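Local structure of macrolide export ATP-binding/permease protein MacB (Actinobacillus actinomycetemcomitans, 3FTJ) at residues Q33-L43 against S171-K179; E85-L95 against R136-Q144. The protein probably forms, as a homodimer, the inner-membrane ABC transporter of the tripartite MacAB-TdeA efflux system conferring macrolide resistance, this chain being its periplasmic region. All blocks are in the same frame, centred on the assembly; numbering follows the deposited sequence.

Interaction 1 of 2, residues Q33-L43 against S171-K179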
# COMPACT_ATOMS: atom_id res chain seq x y z
N GLN A 33 8.36 -13.13 -2.11
CA GLN A 33 7.98 -12.27 -0.99
C GLN A 33 8.85 -12.48 0.24
O GLN A 33 8.70 -13.48 0.93
CB GLN A 33 6.53 -12.55 -0.60
CG GLN A 33 5.51 -11.83 -1.41
CD GLN A 33 4.15 -11.88 -0.76
OE1 GLN A 33 3.69 -12.93 -0.29
NE2 GLN A 33 3.48 -10.73 -0.73
N ASN A 34 9.73 -11.52 0.53
CA ASN A 34 10.55 -11.61 1.73
C ASN A 34 10.24 -10.53 2.75
O ASN A 34 10.59 -10.65 3.93
CB ASN A 34 12.03 -11.63 1.37
CG ASN A 34 12.50 -13.00 0.96
OD1 ASN A 34 13.18 -13.16 -0.06
ND2 ASN A 34 12.14 -14.01 1.74
N LEU A 35 9.56 -9.47 2.31
CA LEU A 35 9.08 -8.46 3.25
C LEU A 35 8.01 -9.08 4.15
O LEU A 35 7.13 -9.79 3.66
CB LEU A 35 8.52 -7.25 2.50
CG LEU A 35 9.57 -6.42 1.75
CD1 LEU A 35 8.93 -5.36 0.86
CD2 LEU A 35 10.54 -5.78 2.74
N LYS A 36 8.10 -8.82 5.45
CA LYS A 36 7.17 -9.38 6.43
C LYS A 36 6.59 -8.29 7.31
O LYS A 36 7.18 -7.23 7.48
CB LYS A 36 7.87 -10.38 7.36
CG LYS A 36 8.86 -11.30 6.71
CD LYS A 36 9.53 -12.13 7.77
CE LYS A 36 10.53 -13.11 7.19
NZ LYS A 36 10.99 -14.12 8.22
N ILE A 37 5.44 -8.58 7.90
CA ILE A 37 4.82 -7.68 8.86
C ILE A 37 5.76 -7.37 10.03
O ILE A 37 5.77 -6.25 10.54
CB ILE A 37 3.48 -8.26 9.38
CG1 ILE A 37 2.45 -8.26 8.26
CG2 ILE A 37 2.98 -7.46 10.58
CD1 ILE A 37 2.20 -6.89 7.66
N SER A 38 6.57 -8.35 10.43
CA SER A 38 7.53 -8.12 11.52
C SER A 38 8.62 -7.12 11.12
O SER A 38 9.09 -6.35 11.95
CB SER A 38 8.16 -9.43 11.99
OG SER A 38 8.81 -10.10 10.93
N ASP A 39 9.03 -7.16 9.85
CA ASP A 39 9.87 -6.12 9.29
C ASP A 39 9.21 -4.75 9.51
O ASP A 39 9.84 -3.83 10.03
CB ASP A 39 10.10 -6.33 7.80
CG ASP A 39 10.91 -7.59 7.49
OD1 ASP A 39 11.57 -8.14 8.39
OD2 ASP A 39 10.87 -8.02 6.31
N ALA A 40 7.93 -4.64 9.13
CA ALA A 40 7.19 -3.39 9.28
C ALA A 40 7.09 -2.96 10.75
O ALA A 40 7.15 -1.77 11.06
CB ALA A 40 5.79 -3.51 8.67
N ASN A 41 6.93 -3.93 11.64
CA ASN A 41 6.86 -3.62 13.07
C ASN A 41 8.17 -3.00 13.56
O ASN A 41 8.17 -1.99 14.24
CB ASN A 41 6.53 -4.88 13.86
CG ASN A 41 6.26 -4.60 15.33
OD1 ASN A 41 6.97 -5.09 16.21
ND2 ASN A 41 5.24 -3.78 15.60
N THR A 42 9.29 -3.62 13.20
CA THR A 42 10.59 -3.09 13.59
C THR A 42 10.85 -1.70 13.03
O THR A 42 11.39 -0.83 13.72
CB THR A 42 11.70 -4.04 13.17
OG1 THR A 42 11.48 -5.30 13.81
CG2 THR A 42 13.07 -3.49 13.58
N LEU A 43 10.44 -1.47 11.79
CA LEU A 43 10.58 -0.16 11.18
C LEU A 43 9.76 0.89 11.92
O LEU A 43 10.20 2.01 12.13
CB LEU A 43 10.19 -0.20 9.70
CG LEU A 43 11.13 -0.98 8.77
CD1 LEU A 43 10.46 -1.27 7.42
CD2 LEU A 43 12.42 -0.22 8.56
N SER A 171 2.33 -13.93 6.65
CA SER A 171 2.61 -12.59 7.15
C SER A 171 3.53 -11.83 6.19
O SER A 171 4.09 -10.80 6.55
CB SER A 171 3.25 -12.64 8.55
OG SER A 171 4.59 -13.09 8.48
N ARG A 172 3.69 -12.36 4.98
CA ARG A 172 4.57 -11.73 3.99
C ARG A 172 3.80 -10.80 3.06
O ARG A 172 2.63 -11.03 2.78
CB ARG A 172 5.32 -12.80 3.20
CG ARG A 172 6.46 -13.37 4.00
CD ARG A 172 6.85 -14.75 3.56
NE ARG A 172 7.75 -15.35 4.54
CZ ARG A 172 9.07 -15.39 4.41
NH1 ARG A 172 9.65 -14.87 3.34
NH2 ARG A 172 9.81 -15.96 5.36
N ILE A 173 4.48 -9.76 2.59
CA ILE A 173 3.81 -8.68 1.87
C ILE A 173 4.58 -8.20 0.64
O ILE A 173 5.74 -8.55 0.44
CB ILE A 173 3.57 -7.49 2.81
CG1 ILE A 173 4.90 -7.04 3.43
CG2 ILE A 173 2.55 -7.85 3.87
CD1 ILE A 173 4.75 -6.01 4.49
N GLY A 174 3.92 -7.39 -0.18
CA GLY A 174 4.47 -6.95 -1.44
C GLY A 174 5.36 -5.73 -1.31
O GLY A 174 6.34 -5.59 -2.05
N SER A 175 5.01 -4.84 -0.38
CA SER A 175 5.81 -3.65 -0.11
C SER A 175 5.46 -3.00 1.24
O SER A 175 4.47 -3.34 1.88
CB SER A 175 5.64 -2.63 -1.24
OG SER A 175 4.32 -2.12 -1.29
N ILE A 176 6.30 -2.05 1.64
CA ILE A 176 6.11 -1.28 2.85
C ILE A 176 6.40 0.18 2.54
O ILE A 176 7.49 0.51 2.09
CB ILE A 176 7.11 -1.72 3.95
CG1 ILE A 176 6.89 -3.18 4.35
CG2 ILE A 176 7.01 -0.82 5.17
CD1 ILE A 176 8.06 -3.79 5.12
N THR A 177 5.44 1.05 2.78
CA THR A 177 5.71 2.47 2.62
C THR A 177 5.93 3.10 3.99
O THR A 177 5.12 2.92 4.90
CB THR A 177 4.58 3.20 1.88
OG1 THR A 177 4.39 2.59 0.59
CG2 THR A 177 4.93 4.67 1.70
N VAL A 178 7.04 3.82 4.13
CA VAL A 178 7.38 4.49 5.38
C VAL A 178 7.29 6.00 5.19
O VAL A 178 7.64 6.52 4.13
CB VAL A 178 8.81 4.12 5.89
CG1 VAL A 178 9.00 2.61 5.97
CG2 VAL A 178 9.87 4.73 5.01
N LYS A 179 6.81 6.69 6.22
CA LYS A 179 6.82 8.14 6.22
C LYS A 179 7.99 8.55 7.09
O LYS A 179 8.07 8.16 8.26
CB LYS A 179 5.52 8.69 6.80
CG LYS A 179 5.05 10.00 6.18
CD LYS A 179 5.91 11.19 6.58
CE LYS A 179 5.26 12.50 6.16
NZ LYS A 179 6.03 13.71 6.58
O HOH W 1 5.89 -11.35 10.07
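With CG1 of Ile173 held between its backbone N and carbonyl carbon (chi1 56°), the side chain turns back toward residues 33-43 although its CB starts away from them: CG1 lies 3.7 Å from Leu35 CB, and CG2 meets Ile37 CD1, the two isoleucines crossing at about a right angle. Arg172 has CG anti to its carbonyl carbon (chi1 -77°) and runs extended from CG to NE, sliding past Gln33 in the opposite direction until NH1 donates to Gln33 O at 2.9 Å. That oxygen lies in the guanidinium plane and is met on a lone pair. Over one face of the same guanidinium comes Lys36 CE, 3.5 Å from Arg172 NH2; the two chains point the same way, so their like charges probably repel somewhat.

The backbones are bridged where Lys36 faces Arg172: Ile173 N donates to Leu35 O from above the carbonyl plane, and Ile37 N donates to Ser171 O almost in line with that carbonyl. Lys36 is the N-cap residue of helix 37-44, and its N-H is taken by Asp39 OD2, which also bonds His201 of helix 186-201. In this periplasmic core domain the helix packs against strand 175-180 of the mixed sheet; the axes of 37-43 and 175-179 run 12° from parallel and approach to 9.5 Å. Ile176 fills the interval: its CD1 meets Leu35 CD2 at 4.0 Å and Ala40 CB at 4.2 Å, while its CG2 touches Leu43 CD1. A water joins Ser171 OG to Ser38 N, accepting from the latter.

Interaction 2 of 2, residues E85-L95 against R136-Q144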
# COMPACT_ATOMS: atom_id res chain seq x y z
N GLU A 85 -0.72 8.13 0.64
CA GLU A 85 -0.92 8.03 -0.80
C GLU A 85 -1.72 9.21 -1.34
O GLU A 85 -1.91 9.34 -2.55
CB GLU A 85 -1.62 6.71 -1.15
CG GLU A 85 -0.77 5.48 -0.91
CD GLU A 85 0.27 5.28 -1.99
OE1 GLU A 85 1.24 4.54 -1.74
OE2 GLU A 85 0.11 5.86 -3.09
N GLY A 86 -2.19 10.06 -0.44
CA GLY A 86 -2.98 11.22 -0.81
C GLY A 86 -4.35 10.90 -1.37
O GLY A 86 -4.81 11.54 -2.32
N LEU A 87 -5.02 9.90 -0.79
CA LEU A 87 -6.38 9.58 -1.20
C LEU A 87 -7.32 10.27 -0.22
O LEU A 87 -7.25 10.01 0.98
CB LEU A 87 -6.61 8.06 -1.19
CG LEU A 87 -5.97 7.22 -2.30
CD1 LEU A 87 -4.49 7.47 -2.33
CD2 LEU A 87 -6.22 5.74 -2.10
N LYS A 88 -8.17 11.15 -0.73
CA LYS A 88 -9.07 11.94 0.11
C LYS A 88 -10.35 11.17 0.46
O LYS A 88 -11.02 10.65 -0.42
CB LYS A 88 -9.46 13.24 -0.60
CG LYS A 88 -8.27 14.10 -1.07
CD LYS A 88 -8.73 15.45 -1.63
CE LYS A 88 -8.76 15.48 -3.17
NZ LYS A 88 -9.82 14.61 -3.77
N LEU A 89 -10.69 11.12 1.74
CA LEU A 89 -11.98 10.55 2.14
C LEU A 89 -13.09 11.38 1.50
O LEU A 89 -13.13 12.60 1.65
CB LEU A 89 -12.13 10.52 3.66
CG LEU A 89 -13.47 10.00 4.22
CD1 LEU A 89 -13.73 8.56 3.81
CD2 LEU A 89 -13.51 10.12 5.73
N LYS A 90 -13.99 10.71 0.78
CA LYS A 90 -15.09 11.38 0.10
C LYS A 90 -16.42 11.07 0.77
O LYS A 90 -17.38 11.83 0.63
CB LYS A 90 -15.17 10.96 -1.37
CG LYS A 90 -14.00 11.45 -2.22
CD LYS A 90 -13.86 12.96 -2.12
CE LYS A 90 -12.56 13.45 -2.75
NZ LYS A 90 -12.32 14.90 -2.49
N GLN A 91 -16.48 9.97 1.50
CA GLN A 91 -17.74 9.52 2.08
C GLN A 91 -17.55 8.37 3.09
O GLN A 91 -16.65 7.54 2.93
CB GLN A 91 -18.69 9.08 0.96
CG GLN A 91 -20.03 8.59 1.45
CD GLN A 91 -20.88 8.02 0.33
OE1 GLN A 91 -20.46 7.96 -0.82
NE2 GLN A 91 -22.09 7.60 0.68
N GLY A 92 -18.38 8.34 4.13
CA GLY A 92 -18.25 7.32 5.16
C GLY A 92 -17.04 7.54 6.04
O GLY A 92 -16.81 8.64 6.54
N ARG A 93 -16.25 6.48 6.25
CA ARG A 93 -15.06 6.56 7.09
C ARG A 93 -13.90 5.74 6.52
O ARG A 93 -14.09 4.91 5.63
CB ARG A 93 -15.38 6.09 8.51
CG ARG A 93 -15.49 4.57 8.64
CD ARG A 93 -15.77 4.14 10.07
NE ARG A 93 -15.91 2.69 10.23
CZ ARG A 93 -14.90 1.84 10.38
NH1 ARG A 93 -13.65 2.29 10.37
NH2 ARG A 93 -15.13 0.54 10.53
N LEU A 94 -12.70 5.98 7.05
CA LEU A 94 -11.51 5.22 6.69
C LEU A 94 -11.26 4.12 7.72
O LEU A 94 -11.95 4.05 8.74
CB LEU A 94 -10.28 6.13 6.62
CG LEU A 94 -10.31 7.31 5.64
CD1 LEU A 94 -8.97 8.04 5.67
CD2 LEU A 94 -10.63 6.83 4.23
N LEU A 95 -10.27 3.28 7.45
CA LEU A 95 -9.89 2.24 8.40
C LEU A 95 -9.37 2.87 9.68
O LEU A 95 -8.78 3.96 9.64
CB LEU A 95 -8.80 1.32 7.85
CG LEU A 95 -9.08 0.33 6.71
CD1 LEU A 95 -10.31 -0.52 6.99
CD2 LEU A 95 -9.24 1.07 5.42
N ARG A 136 -17.77 -5.59 4.30
CA ARG A 136 -18.72 -4.48 4.38
C ARG A 136 -18.07 -3.15 3.99
O ARG A 136 -17.02 -2.79 4.51
CB ARG A 136 -19.31 -4.39 5.80
CG ARG A 136 -20.15 -3.16 6.05
CD ARG A 136 -20.88 -3.26 7.38
NE ARG A 136 -19.97 -3.51 8.50
CZ ARG A 136 -19.33 -2.55 9.16
NH1 ARG A 136 -19.49 -1.28 8.82
NH2 ARG A 136 -18.52 -2.86 10.17
N VAL A 137 -18.69 -2.43 3.05
CA VAL A 137 -18.19 -1.14 2.60
C VAL A 137 -18.38 -0.06 3.66
O VAL A 137 -19.51 0.23 4.07
CB VAL A 137 -18.88 -0.71 1.29
CG1 VAL A 137 -18.33 0.63 0.82
CG2 VAL A 137 -18.69 -1.77 0.22
N ILE A 138 -17.29 0.54 4.11
CA ILE A 138 -17.37 1.53 5.19
C ILE A 138 -17.09 2.95 4.70
O ILE A 138 -17.39 3.92 5.40
CB ILE A 138 -16.43 1.19 6.38
CG1 ILE A 138 -14.96 1.14 5.93
CG2 ILE A 138 -16.82 -0.11 7.04
CD1 ILE A 138 -13.97 1.19 7.09
N GLY A 139 -16.54 3.08 3.50
CA GLY A 139 -16.18 4.39 3.00
C GLY A 139 -15.71 4.39 1.56
O GLY A 139 -15.64 3.34 0.90
N VAL A 140 -15.38 5.59 1.07
CA VAL A 140 -14.96 5.82 -0.30
C VAL A 140 -13.89 6.90 -0.32
O VAL A 140 -14.03 7.92 0.36
CB VAL A 140 -16.14 6.31 -1.17
CG1 VAL A 140 -15.69 6.52 -2.62
CG2 VAL A 140 -17.28 5.33 -1.11
N VAL A 141 -12.82 6.68 -1.08
CA VAL A 141 -11.76 7.68 -1.22
C VAL A 141 -11.58 8.07 -2.68
O VAL A 141 -12.05 7.38 -3.58
CB VAL A 141 -10.41 7.16 -0.69
CG1 VAL A 141 -10.43 7.01 0.82
CG2 VAL A 141 -10.04 5.84 -1.37
N SER A 142 -10.92 9.20 -2.92
CA SER A 142 -10.56 9.58 -4.28
C SER A 142 -9.55 8.56 -4.79
O SER A 142 -8.89 7.89 -4.00
CB SER A 142 -9.97 10.98 -4.30
OG SER A 142 -8.78 11.02 -3.54
N ASP A 143 -9.41 8.44 -6.11
CA ASP A 143 -8.52 7.42 -6.64
C ASP A 143 -7.10 7.89 -6.97
O ASP A 143 -6.80 9.08 -6.90
CB ASP A 143 -9.14 6.71 -7.85
CG ASP A 143 -10.05 7.60 -8.64
OD1 ASP A 143 -9.72 8.79 -8.81
OD2 ASP A 143 -11.11 7.11 -9.10
N GLN A 144 -6.25 6.94 -7.33
CA GLN A 144 -4.86 7.21 -7.64
C GLN A 144 -4.71 8.05 -8.90
O GLN A 144 -4.91 7.56 -10.01
CB GLN A 144 -4.08 5.91 -7.80
CG GLN A 144 -3.92 5.11 -6.51
CD GLN A 144 -3.16 5.88 -5.44
OE1 GLN A 144 -3.39 7.07 -5.23
NE2 GLN A 144 -2.26 5.20 -4.74
O HOH W 2 -5.72 10.77 -5.27
O HOH W 3 -18.80 1.56 9.76
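A classic beta bulge sets two residues, Lys90 and Gln91, opposite the single residue Val140, and so shifts by one residue the antiparallel pairing of 85-95 with the end of strand 133-141. Among the backbone bonds, Val140 O takes a nearly straight one from Lys90 N (2.8 Å, 169°) and a weak one from Gln91 N, while Val140 N donates to Gln91 O. Ser142 N gives to Lys88 O on one side of the bulge; on the other Arg93 N reaches Ile138 O, and Gly92 pairs with Gly139, their CA atoms 4.2 Å apart. Gly139 CA also makes a CA-H...O contact with Arg93 O.

Side-chain polar bonds add to the Ser142 end. Lys88 N donates to Ser142 OG, and Gln144 NE2 meets Glu85 OE2 from above the carboxylate plane at 3.0 Å, at the end of helix 81-85, which a Schellman motif at Gly86 terminates.

Apolar contacts gather around Val141: Leu87 CD2 packs on its CG2 at 3.9 Å, and Leu94 CD2 presses on CG1 at 3.4 Å, tighter than usual for carbons. Phe82 of helix 81-85 touches both Val141 and Leu95, whose CD1 meets Ile138 CD1.

The guanidinium of Arg93, salt-bridged to Asp99, is also covered by Ile138, whose CG1 lies between its own backbone N and carbonyl carbon (chi1 60°): CD1 sits over the centre of one guanidinium face, 3.4 Å above its plane.

Overall arrangement
The two contacts illustrate how segments far apart in sequence can be tied into one fold. Interaction 1 closes a span of 127 residues, and interaction 2, which closes 40, falls wholly within that span. Their centres are 23 Å apart, on opposite sides of the chain's centre; their nearest atoms come to about 4 Å without touching. The shared element is the mixed sheet: strand 175-180, in interaction 1, pairs with strand 49-64, which pairs with 127-130, and that with strand 133-141 of interaction 2. One contact lays a helix over the sheet, the other lays a short bulged segment antiparallel beside strand 133-141, all within the MacB-like periplasmic core domain.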